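Local atomic coordinates of nonribosomal peptide synthase (Streptomyces sp. MJ635-86F5, PDB entry 5JJP), a protein that probably activates an aliphatic beta-amino acid by ATP-dependent adenylation, acting as a ligase of the nonribosomal peptide synthetase type. Residues G381-R386 with F419-L424. Residues are numbered along the deposited sequence; the frame is centred on the assembly and turned at random.
Sequences GEIYLR and FRTGDL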
loop_
_atom_site.group_PDB
_atom_site.type_symbol
_atom_site.label_atom_id
_atom_site.label_comp_id
_atom_site.label_asym_id
_atom_site.label_seq_id
_atom_site.Cartn_x
_atom_site.Cartn_y
_atom_site.Cartn_z
ATOM N N GLY A 381 15.409 11.073 -19.926
ATOM C CA GLY A 381 14.055 11.550 -20.288
ATOM C C GLY A 381 13.116 11.293 -19.117
ATOM O O GLY A 381 13.563 10.860 -18.056
ATOM N N GLU A 382 11.829 11.564 -19.317
ATOM C CA GLU A 382 10.815 11.381 -18.277
ATOM C C GLU A 382 10.176 10.003 -18.384
ATOM O O GLU A 382 9.862 9.553 -19.497
ATOM C CB GLU A 382 9.706 12.408 -18.415
ATOM C CG GLU A 382 8.662 12.274 -17.328
ATOM C CD GLU A 382 7.592 13.353 -17.392
ATOM O OE1 GLU A 382 7.508 14.042 -18.436
ATOM O OE2 GLU A 382 6.805 13.436 -16.427
ATOM N N ILE A 383 10.024 9.323 -17.242
ATOM C CA ILE A 383 9.382 7.977 -17.250
ATOM C C ILE A 383 7.883 8.141 -17.427
ATOM O O ILE A 383 7.277 8.894 -16.692
ATOM C CB ILE A 383 9.621 7.154 -15.964
ATOM C CG1 ILE A 383 11.104 6.904 -15.739
ATOM C CG2 ILE A 383 8.914 5.811 -16.046
ATOM C CD1 ILE A 383 11.427 6.468 -14.313
ATOM N N TYR A 384 7.348 7.501 -18.474
ATOM C CA TYR A 384 5.912 7.289 -18.687
ATOM C C TYR A 384 5.576 5.824 -18.346
ATOM O O TYR A 384 6.208 4.908 -18.847
ATOM C CB TYR A 384 5.492 7.526 -20.124
ATOM C CG TYR A 384 5.469 8.978 -20.586
ATOM C CD1 TYR A 384 6.395 9.920 -20.111
ATOM C CD2 TYR A 384 4.581 9.383 -21.574
ATOM C CE1 TYR A 384 6.395 11.235 -20.588
ATOM C CE2 TYR A 384 4.557 10.687 -22.055
ATOM C CZ TYR A 384 5.473 11.605 -21.578
ATOM O OH TYR A 384 5.454 12.890 -22.030
ATOM N N LEU A 385 4.571 5.637 -17.458
ATOM C CA LEU A 385 4.163 4.303 -16.989
ATOM C C LEU A 385 2.837 3.879 -17.630
ATOM O O LEU A 385 1.827 4.557 -17.532
ATOM C CB LEU A 385 4.074 4.303 -15.490
ATOM C CG LEU A 385 3.595 3.044 -14.797
ATOM C CD1 LEU A 385 4.561 1.876 -14.869
ATOM C CD2 LEU A 385 3.363 3.416 -13.350
ATOM N N ARG A 386 2.890 2.752 -18.323
ATOM C CA ARG A 386 1.764 2.125 -18.917
ATOM C C ARG A 386 1.414 0.948 -17.981
ATOM O O ARG A 386 2.188 0.015 -17.838
ATOM C CB ARG A 386 2.155 1.615 -20.302
ATOM C CG ARG A 386 1.050 0.941 -21.080
ATOM C CD ARG A 386 1.576 0.338 -22.364
ATOM N NE ARG A 386 2.308 1.323 -23.172
ATOM C CZ ARG A 386 1.723 2.117 -24.076
ATOM N NH1 ARG A 386 0.415 2.075 -24.297
ATOM N NH2 ARG A 386 2.462 2.940 -24.766
ATOM N N PHE A 419 0.794 7.279 -17.744
ATOM C CA PHE A 419 1.057 8.184 -16.611
ATOM C C PHE A 419 2.429 8.843 -16.728
ATOM O O PHE A 419 3.459 8.154 -16.748
ATOM C CB PHE A 419 0.987 7.374 -15.288
ATOM C CG PHE A 419 1.413 8.138 -14.048
ATOM C CD1 PHE A 419 0.905 9.403 -13.791
ATOM C CD2 PHE A 419 2.304 7.582 -13.157
ATOM C CE1 PHE A 419 1.285 10.090 -12.653
ATOM C CE2 PHE A 419 2.703 8.249 -12.030
ATOM C CZ PHE A 419 2.185 9.511 -11.765
ATOM N N ARG A 420 2.440 10.166 -16.846
ATOM C CA ARG A 420 3.686 10.906 -16.794
ATOM C C ARG A 420 4.070 11.012 -15.342
ATOM O O ARG A 420 3.425 11.748 -14.609
ATOM C CB ARG A 420 3.549 12.311 -17.355
ATOM C CG ARG A 420 3.220 12.378 -18.847
ATOM C CD ARG A 420 3.191 13.822 -19.294
ATOM N NE ARG A 420 4.497 14.466 -19.099
ATOM C CZ ARG A 420 4.772 15.749 -19.366
ATOM N NH1 ARG A 420 3.834 16.549 -19.860
ATOM N NH2 ARG A 420 5.993 16.228 -19.106
ATOM N N THR A 421 5.148 10.318 -14.969
ATOM C CA THR A 421 5.547 10.154 -13.576
ATOM C C THR A 421 6.144 11.348 -12.933
ATOM O O THR A 421 6.226 11.395 -11.746
ATOM C CB THR A 421 6.640 9.061 -13.417
ATOM O OG1 THR A 421 7.798 9.403 -14.183
ATOM C CG2 THR A 421 6.127 7.716 -13.899
ATOM N N GLY A 422 6.681 12.258 -13.725
ATOM C CA GLY A 422 7.508 13.342 -13.196
ATOM C C GLY A 422 8.892 12.877 -12.792
ATOM O O GLY A 422 9.631 13.632 -12.166
ATOM N N ASP A 423 9.248 11.631 -13.076
ATOM C CA ASP A 423 10.588 11.131 -12.768
ATOM C C ASP A 423 11.481 11.164 -14.020
ATOM O O ASP A 423 11.041 10.810 -15.113
ATOM C CB ASP A 423 10.530 9.676 -12.249
ATOM C CG ASP A 423 9.825 9.533 -10.930
ATOM O OD1 ASP A 423 9.877 10.479 -10.108
ATOM O OD2 ASP A 423 9.230 8.447 -10.688
ATOM N N LEU A 424 12.758 11.523 -13.832
ATOM C CA LEU A 424 13.751 11.452 -14.885
ATOM C C LEU A 424 14.552 10.159 -14.781
ATOM O O LEU A 424 14.745 9.620 -13.689
ATOM C CB LEU A 424 14.701 12.605 -14.750
ATOM C CG LEU A 424 14.065 13.993 -14.909
ATOM C CD1 LEU A 424 15.117 15.063 -14.689
ATOM C CD2 LEU A 424 13.481 14.134 -16.296
#
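R420 meets the carboxylate of E382 side-on, its NE and NH2 converging on a single oxygen; R420 NH2 lies 2.7 Å from E382 OE1 and approaches on the syn side, while the carboxylate and guanidinium planes stand 68° apart. E382 OE2 uses its anti lone pair to accept from the backbone N of G422 at 3.0 Å. E382 reaches both partners because its CG is anti to the backbone N (chi1 -178°) and the chain runs extended beyond it. With an alanine in place of E382, the R420 guanidinium would probably lose this countercharge and the G422 N-H its acceptor. T421 shows how a threonine can grip one carbonyl twice: its OG1, at 2.6 Å, and its backbone N both donate to I383 O, and the same OG1 accepts from D423 N, forming an ST turn. In the antiparallel sheet of this AMP-binding (ANL) enzyme, 381-386 lies between 363-367 and 417-427, and the latter turns a corner at G422. Here a beta bulge shifts the pairing by two residues between E382-L424 and Y384-R420; within it I383 N donates to D423 O. L385 and F419 form a regular antiparallel hydrogen-bonded pair. The D423 carboxylate turns elsewhere, to Y329 and R438. Over one face of the Y384 ring lies R420 CG, a CH-pi contact 3.8 Å from the centroid, and Y367 stacks with the same ring. L385 CD2 lies at the edge of the F419 ring, 4.3 Å from F419 CD2.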